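Local coordinates for putative citrate lyase, alfa subunit (Streptococcus mutans, PDB 2HJ0), which is probably the alpha chain of a multisubunit enzyme of the CitF family, built round two largely parallel beta sheets flanked by helices, at residues M65-H70 against K93-A98; S414-G419 against V442-I447. One frame throughout, in Å; residues are numbered along the deposited sequence.

Interaction 1: M65-H70 against K93-A98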
HETATM    1  N   MSE A  65     -21.462 -15.283   6.896  1.00 23.24           N
HETATM    2  CA  MSE A  65     -20.304 -14.430   6.672  1.00 23.26           C
HETATM    3  C   MSE A  65     -20.219 -13.936   5.237  1.00 22.38           C
HETATM    4  O   MSE A  65     -20.930 -14.424   4.351  1.00 22.90           O
HETATM    5  CB  MSE A  65     -19.022 -15.171   7.034  1.00 25.42           C
HETATM    6  CG  MSE A  65     -19.000 -15.634   8.464  1.00 28.35           C
HETATM    7 SE   MSE A  65     -17.231 -16.055   9.086  1.00 36.09          SE
HETATM    8  CE  MSE A  65     -17.085 -14.677  10.432  1.00 32.30           C
ATOM      9  N   THR A  66     -19.357 -12.949   5.011  1.00 19.25           N
ATOM     10  CA  THR A  66     -19.187 -12.413   3.675  1.00 17.60           C
ATOM     11  C   THR A  66     -17.797 -12.712   3.135  1.00 16.79           C
ATOM     12  O   THR A  66     -16.805 -12.542   3.828  1.00 18.32           O
ATOM     13  CB  THR A  66     -19.415 -10.899   3.628  1.00 17.59           C
ATOM     14  OG1 THR A  66     -20.788 -10.617   3.924  1.00 18.81           O
ATOM     15  CG2 THR A  66     -19.083 -10.363   2.237  1.00 16.52           C
ATOM     16  N   ILE A  67     -17.738 -13.169   1.892  1.00 13.63           N
ATOM     17  CA  ILE A  67     -16.476 -13.484   1.263  1.00 11.46           C
ATOM     18  C   ILE A  67     -16.388 -12.723  -0.056  1.00 11.49           C
ATOM     19  O   ILE A  67     -17.408 -12.328  -0.624  1.00 10.32           O
ATOM     20  CB  ILE A  67     -16.357 -15.005   1.007  1.00 11.29           C
ATOM     21  CG1 ILE A  67     -17.422 -15.464   0.010  1.00  9.68           C
ATOM     22  CG2 ILE A  67     -16.521 -15.762   2.314  1.00 10.58           C
ATOM     23  CD1 ILE A  67     -17.342 -16.951  -0.301  1.00  8.05           C
ATOM     24  N   SER A  68     -15.166 -12.520  -0.547  1.00 11.40           N
ATOM     25  CA  SER A  68     -14.959 -11.801  -1.807  1.00 10.06           C
ATOM     26  C   SER A  68     -13.996 -12.510  -2.757  1.00  9.84           C
ATOM     27  O   SER A  68     -13.267 -13.429  -2.363  1.00  8.84           O
ATOM     28  CB  SER A  68     -14.435 -10.393  -1.524  1.00  9.46           C
ATOM     29  OG  SER A  68     -13.281 -10.429  -0.699  1.00  8.64           O
ATOM     30  N   PHE A  69     -14.006 -12.052  -4.009  1.00  8.57           N
ATOM     31  CA  PHE A  69     -13.161 -12.583  -5.083  1.00  7.28           C
ATOM     32  C   PHE A  69     -12.965 -11.468  -6.098  1.00  5.80           C
ATOM     33  O   PHE A  69     -13.713 -10.499  -6.086  1.00  4.50           O
ATOM     34  CB  PHE A  69     -13.835 -13.749  -5.820  1.00  6.98           C
ATOM     35  CG  PHE A  69     -14.391 -14.812  -4.922  1.00  6.52           C
ATOM     36  CD1 PHE A  69     -15.663 -14.690  -4.377  1.00  7.75           C
ATOM     37  CD2 PHE A  69     -13.644 -15.943  -4.628  1.00  6.60           C
ATOM     38  CE1 PHE A  69     -16.181 -15.681  -3.548  1.00  6.66           C
ATOM     39  CE2 PHE A  69     -14.149 -16.938  -3.805  1.00  5.94           C
ATOM     40  CZ  PHE A  69     -15.420 -16.806  -3.265  1.00  6.55           C
ATOM     41  N   HIS A  70     -11.969 -11.597  -6.975  1.00  4.07           N
ATOM     42  CA  HIS A  70     -11.771 -10.577  -7.993  1.00  3.88           C
ATOM     43  C   HIS A  70     -12.005 -11.203  -9.366  1.00  4.10           C
ATOM     44  O   HIS A  70     -12.059 -12.424  -9.487  1.00  2.59           O
ATOM     45  CB  HIS A  70     -10.376  -9.975  -7.911  1.00  2.40           C
ATOM     46  CG  HIS A  70      -9.292 -10.900  -8.348  1.00  1.75           C
ATOM     47  ND1 HIS A  70      -8.424 -11.496  -7.461  1.00  2.99           N
ATOM     48  CD2 HIS A  70      -8.967 -11.373  -9.575  1.00  1.00           C
ATOM     49  CE1 HIS A  70      -7.616 -12.306  -8.119  1.00  3.34           C
ATOM     50  NE2 HIS A  70      -7.926 -12.251  -9.404  1.00  4.25           N
ATOM     51  N   LYS A  93     -23.697 -22.587   4.425  1.00 24.73           N
ATOM     52  CA  LYS A  93     -24.725 -21.863   3.684  1.00 24.16           C
ATOM     53  C   LYS A  93     -24.955 -20.444   4.181  1.00 22.56           C
ATOM     54  O   LYS A  93     -24.330 -20.000   5.145  1.00 21.48           O
ATOM     55  CB  LYS A  93     -26.056 -22.627   3.715  1.00 26.23           C
ATOM     56  CG  LYS A  93     -26.074 -23.921   2.898  1.00 28.75           C
ATOM     57  CD  LYS A  93     -27.504 -24.429   2.673  1.00 30.89           C
ATOM     58  CE  LYS A  93     -27.527 -25.661   1.776  1.00 31.84           C
ATOM     59  NZ  LYS A  93     -28.920 -26.116   1.468  1.00 34.00           N
ATOM     60  N   ASP A  94     -25.857 -19.741   3.497  1.00 21.11           N
ATOM     61  CA  ASP A  94     -26.206 -18.364   3.828  1.00 20.00           C
ATOM     62  C   ASP A  94     -24.966 -17.475   3.745  1.00 19.07           C
ATOM     63  O   ASP A  94     -24.759 -16.592   4.585  1.00 19.17           O
ATOM     64  CB  ASP A  94     -26.816 -18.313   5.233  1.00 21.44           C
ATOM     65  CG  ASP A  94     -27.443 -16.963   5.562  1.00 23.13           C
ATOM     66  OD1 ASP A  94     -28.189 -16.416   4.711  1.00 21.95           O
ATOM     67  OD2 ASP A  94     -27.199 -16.461   6.689  1.00 24.08           O
ATOM     68  N   ILE A  95     -24.143 -17.728   2.729  1.00 16.72           N
ATOM     69  CA  ILE A  95     -22.921 -16.961   2.525  1.00 15.09           C
ATOM     70  C   ILE A  95     -23.197 -15.745   1.675  1.00 14.59           C
ATOM     71  O   ILE A  95     -23.973 -15.801   0.723  1.00 13.19           O
ATOM     72  CB  ILE A  95     -21.816 -17.804   1.841  1.00 14.67           C
ATOM     73  CG1 ILE A  95     -21.307 -18.863   2.821  1.00 13.19           C
ATOM     74  CG2 ILE A  95     -20.658 -16.910   1.394  1.00 13.27           C
ATOM     75  CD1 ILE A  95     -20.817 -18.278   4.120  1.00  8.61           C
ATOM     76  N   SER A  96     -22.566 -14.636   2.040  1.00 14.15           N
ATOM     77  CA  SER A  96     -22.735 -13.388   1.306  1.00 12.64           C
ATOM     78  C   SER A  96     -21.547 -13.224   0.357  1.00 11.85           C
ATOM     79  O   SER A  96     -20.401 -13.146   0.785  1.00 11.79           O
ATOM     80  CB  SER A  96     -22.806 -12.230   2.294  1.00 10.91           C
ATOM     81  OG  SER A  96     -23.408 -11.123   1.678  1.00 10.67           O
ATOM     82  N   ILE A  97     -21.833 -13.167  -0.932  1.00 10.84           N
ATOM     83  CA  ILE A  97     -20.792 -13.067  -1.939  1.00 11.25           C
ATOM     84  C   ILE A  97     -20.507 -11.604  -2.359  1.00 10.71           C
ATOM     85  O   ILE A  97     -21.427 -10.811  -2.601  1.00 11.36           O
ATOM     86  CB  ILE A  97     -21.220 -13.951  -3.158  1.00 13.21           C
ATOM     87  CG1 ILE A  97     -20.026 -14.488  -3.922  1.00 13.30           C
ATOM     88  CG2 ILE A  97     -22.059 -13.134  -4.143  1.00 15.71           C
ATOM     89  CD1 ILE A  97     -20.464 -15.256  -5.153  1.00 12.35           C
ATOM     90  N   ALA A  98     -19.230 -11.238  -2.414  1.00  9.36           N
ATOM     91  CA  ALA A  98     -18.860  -9.882  -2.800  1.00  8.46           C
ATOM     92  C   ALA A  98     -17.734  -9.846  -3.840  1.00  8.40           C
ATOM     93  O   ALA A  98     -16.668  -9.272  -3.605  1.00  7.12           O
ATOM     94  CB  ALA A  98     -18.471  -9.070  -1.565  1.00  6.30           C
TER
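Ile-67 and Ile-95 meet at about a right angle, CD1 of Ile-67 lying 3.7 Å from the CG2 branch of Ile-95. That branch stands anti to its own backbone N (chi1, defined by CG1, is -70°), which sets the methyl against CD1 and CG1 of Ile-67. Two residues further along, Phe-69 repeats the crossing with Ile-97: the ring offers its rim, and CG1 of Ile-97 sits near the ring plane, 4.0 Å from CE1 of Phe-69. Helix 79-89 packs over this apolar side, where Leu-84 touches both Ile-67 and Phe-69.

Smaller side chains occupy the face of Thr-66 and Ser-96. Thr-66 OG1 lies alongside Ser-96 CB, with an angle to Ser-96 OG too poor for a hydrogen bond; Thr-66 CG2 reaches Ala-98 CB at 4.1 Å. On the same face the hydroxyl of Ser-68 is engaged by Asp-196.

Between these two faces the backbones are stitched in parallel register. Ser-96 N donates to Met-65 O (2.8 Å). Ile-67 N donates to Ser-96 O (2.9 Å), and Ala-98 N to Ile-67 O by a more bent bond. Thr-66 and Ser-68 turn their other backbone edge to strand 164-169, and strand 118-123 follows strand 95-99 on its far side, so the pair lies inside the sheet. Strand 66-69, helix 79-89 and strand 95-99 together form a beta-alpha-beta crossover, the recurring unit of Rossmann-like alpha/beta folds.

Interaction 2: S414-G419 against V442-I447; sequences SPLVRG and VTEVGI
The backbone N of Leu-416 faces both oxygens of the Glu-444 carboxylate. OE2 of Glu-444 takes the stronger bond from Leu-416 N, 2.8 Å, through its syn lone pair, and OE1 adds a weak one. Glu-444 reaches the amide because its chain is bent at chi2 (-79°), with CG between the backbone N and the carbonyl carbon. Glu-444 OE1 also accepts a hydrogen bond from a water at 2.7 Å, and that water in turn accepts from Val-417 N at 2.8 Å. One carboxylate thus serves two successive amides, the second through the water.

The first segment follows strand 409-413 and the second begins on the last residue of its parallel neighbour, strand 440-442, in a mixed sheet of this alpha/beta fold. The sheet pairing extends just past the first strand, where Ser-414 N donates to Val-442 O at 3.0 Å. Beyond that the chains part into loops, and the second folds into an ST turn in which Thr-443 OG1 accepts from Val-445 N. The same hydroxyl donates to Gly-446 O, which also receives Thr-443 N, so two donors from one residue hold that carbonyl.

Apolar contact lies beside the carboxylate. Leu-416, with CG anti to the backbone N (chi1 -157°), brings CD2 to 3.5 Å from CG2 of Val-445, and helix 470-481 packs on the leucine through Lys-476 and Ile-480. Within the first segment, Pro-415 CG covers the centre of one face of the Arg-418 guanidinium, whose two terminal nitrogens make weak bonds to Ser-414 OG.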
ATOM      1  N   SER A 414     -22.072   5.298 -29.571  1.00 18.61           N
ATOM      2  CA  SER A 414     -22.781   4.053 -29.862  1.00 20.33           C
ATOM      3  C   SER A 414     -23.673   4.137 -31.105  1.00 20.59           C
ATOM      4  O   SER A 414     -24.368   5.135 -31.323  1.00 18.98           O
ATOM      5  CB  SER A 414     -23.646   3.631 -28.682  1.00 19.40           C
ATOM      6  OG  SER A 414     -24.484   2.569 -29.096  1.00 19.85           O
ATOM      7  N   PRO A 415     -23.685   3.067 -31.922  1.00 21.10           N
ATOM      8  CA  PRO A 415     -24.511   3.079 -33.130  1.00 21.89           C
ATOM      9  C   PRO A 415     -25.938   3.484 -32.818  1.00 22.82           C
ATOM     10  O   PRO A 415     -26.431   3.282 -31.710  1.00 22.67           O
ATOM     11  CB  PRO A 415     -24.397   1.652 -33.649  1.00 20.58           C
ATOM     12  CG  PRO A 415     -24.155   0.868 -32.411  1.00 22.20           C
ATOM     13  CD  PRO A 415     -23.173   1.715 -31.660  1.00 21.04           C
ATOM     14  N   LEU A 416     -26.584   4.087 -33.804  1.00 23.82           N
ATOM     15  CA  LEU A 416     -27.947   4.547 -33.670  1.00 24.02           C
ATOM     16  C   LEU A 416     -28.869   3.380 -33.342  1.00 24.67           C
ATOM     17  O   LEU A 416     -29.784   3.505 -32.533  1.00 24.35           O
ATOM     18  CB  LEU A 416     -28.372   5.208 -34.973  1.00 24.27           C
ATOM     19  CG  LEU A 416     -29.517   6.210 -34.894  1.00 25.29           C
ATOM     20  CD1 LEU A 416     -29.158   7.327 -33.922  1.00 25.08           C
ATOM     21  CD2 LEU A 416     -29.782   6.776 -36.286  1.00 23.85           C
ATOM     22  N   VAL A 417     -28.613   2.237 -33.967  1.00 26.24           N
ATOM     23  CA  VAL A 417     -29.422   1.043 -33.747  1.00 26.33           C
ATOM     24  C   VAL A 417     -28.577  -0.224 -33.855  1.00 26.48           C
ATOM     25  O   VAL A 417     -27.563  -0.244 -34.550  1.00 26.36           O
ATOM     26  CB  VAL A 417     -30.574   0.983 -34.781  1.00 26.24           C
ATOM     27  CG1 VAL A 417     -31.284  -0.339 -34.698  1.00 26.79           C
ATOM     28  CG2 VAL A 417     -31.559   2.109 -34.529  1.00 25.45           C
ATOM     29  N   ARG A 418     -28.982  -1.265 -33.133  1.00 27.50           N
ATOM     30  CA  ARG A 418     -28.300  -2.557 -33.172  1.00 28.18           C
ATOM     31  C   ARG A 418     -29.351  -3.576 -33.593  1.00 28.57           C
ATOM     32  O   ARG A 418     -30.241  -3.929 -32.816  1.00 28.17           O
ATOM     33  CB  ARG A 418     -27.733  -2.935 -31.800  1.00 28.96           C
ATOM     34  CG  ARG A 418     -26.485  -2.178 -31.392  1.00 30.48           C
ATOM     35  CD  ARG A 418     -25.809  -2.856 -30.213  1.00 32.06           C
ATOM     36  NE  ARG A 418     -24.567  -2.187 -29.853  1.00 34.68           N
ATOM     37  CZ  ARG A 418     -24.495  -1.029 -29.203  1.00 36.81           C
ATOM     38  NH1 ARG A 418     -25.606  -0.398 -28.829  1.00 35.89           N
ATOM     39  NH2 ARG A 418     -23.306  -0.495 -28.930  1.00 37.59           N
ATOM     40  N   GLY A 419     -29.261  -4.034 -34.837  1.00 29.28           N
ATOM     41  CA  GLY A 419     -30.230  -4.994 -35.324  1.00 29.38           C
ATOM     42  C   GLY A 419     -31.611  -4.372 -35.317  1.00 29.71           C
ATOM     43  O   GLY A 419     -31.860  -3.396 -36.018  1.00 29.52           O
ATOM     44  N   VAL A 442     -22.085  10.487 -29.299  1.00 13.68           N
ATOM     45  CA  VAL A 442     -21.642  10.347 -30.683  1.00 14.16           C
ATOM     46  C   VAL A 442     -22.262   9.115 -31.353  1.00 14.98           C
ATOM     47  O   VAL A 442     -22.222   8.016 -30.799  1.00 14.63           O
ATOM     48  CB  VAL A 442     -20.101  10.233 -30.752  1.00 13.58           C
ATOM     49  CG1 VAL A 442     -19.636  10.166 -32.199  1.00 12.98           C
ATOM     50  CG2 VAL A 442     -19.463  11.414 -30.042  1.00 12.86           C
ATOM     51  N   THR A 443     -22.834   9.315 -32.540  1.00 15.87           N
ATOM     52  CA  THR A 443     -23.460   8.242 -33.315  1.00 17.50           C
ATOM     53  C   THR A 443     -22.954   8.306 -34.753  1.00 17.94           C
ATOM     54  O   THR A 443     -22.080   9.114 -35.064  1.00 18.42           O
ATOM     55  CB  THR A 443     -24.983   8.394 -33.345  1.00 18.28           C
ATOM     56  OG1 THR A 443     -25.336   9.545 -34.125  1.00 19.96           O
ATOM     57  CG2 THR A 443     -25.522   8.561 -31.942  1.00 17.59           C
ATOM     58  N   GLU A 444     -23.493   7.475 -35.641  1.00 18.75           N
ATOM     59  CA  GLU A 444     -23.023   7.518 -37.025  1.00 18.99           C
ATOM     60  C   GLU A 444     -23.741   8.615 -37.805  1.00 18.93           C
ATOM     61  O   GLU A 444     -23.403   8.921 -38.947  1.00 16.96           O
ATOM     62  CB  GLU A 444     -23.198   6.156 -37.709  1.00 17.85           C
ATOM     63  CG  GLU A 444     -24.614   5.760 -38.090  1.00 20.68           C
ATOM     64  CD  GLU A 444     -25.452   5.239 -36.921  1.00 21.64           C
ATOM     65  OE1 GLU A 444     -26.447   4.537 -37.183  1.00 22.23           O
ATOM     66  OE2 GLU A 444     -25.130   5.529 -35.755  1.00 20.89           O
ATOM     67  N   VAL A 445     -24.714   9.231 -37.147  1.00 20.34           N
ATOM     68  CA  VAL A 445     -25.500  10.286 -37.749  1.00 20.97           C
ATOM     69  C   VAL A 445     -25.030  11.653 -37.272  1.00 21.69           C
ATOM     70  O   VAL A 445     -25.398  12.684 -37.836  1.00 22.95           O
ATOM     71  CB  VAL A 445     -26.971  10.089 -37.404  1.00 20.60           C
ATOM     72  CG1 VAL A 445     -27.820  11.150 -38.067  1.00 21.49           C
ATOM     73  CG2 VAL A 445     -27.400   8.710 -37.865  1.00 22.21           C
ATOM     74  N   GLY A 446     -24.201  11.656 -36.235  1.00 21.00           N
ATOM     75  CA  GLY A 446     -23.700  12.909 -35.719  1.00 18.87           C
ATOM     76  C   GLY A 446     -23.494  12.938 -34.223  1.00 18.73           C
ATOM     77  O   GLY A 446     -23.540  11.915 -33.545  1.00 18.25           O
ATOM     78  N   ILE A 447     -23.285  14.149 -33.719  1.00 19.10           N
ATOM     79  CA  ILE A 447     -23.033  14.424 -32.310  1.00 17.52           C
ATOM     80  C   ILE A 447     -24.225  15.095 -31.627  1.00 16.55           C
ATOM     81  O   ILE A 447     -24.914  15.899 -32.244  1.00 16.28           O
ATOM     82  CB  ILE A 447     -21.786  15.344 -32.204  1.00 19.12           C
ATOM     83  CG1 ILE A 447     -20.553  14.491 -31.934  1.00 20.57           C
ATOM     84  CG2 ILE A 447     -21.975  16.432 -31.158  1.00 18.78           C
ATOM     85  CD1 ILE A 447     -20.314  13.472 -33.000  1.00 23.27           C
TER
HETATM   86  O   HOH W   1     -27.087   2.038 -36.333  1.00 15.36           O

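Interactions 1 and 2 sample the two separate mixed sheets of the chain. Their centres are 40 Å apart, on opposite sides of the centre of the chain, and about 25 Å separates their nearest atoms, so neither bears on the other directly. Each joins segments with 22 residues between them, but the connections differ: a helix crosses over in interaction 1, whereas the link in interaction 2 has no helix, only the short strand 421-422 and the start of strand 440-442. Interaction 1 pairs strands along their length inside a sheet; interaction 2 lies where two neighbouring strands give way to loops, and side-chain and water bonds replace backbone pairing there. The other subunit touches neither contact.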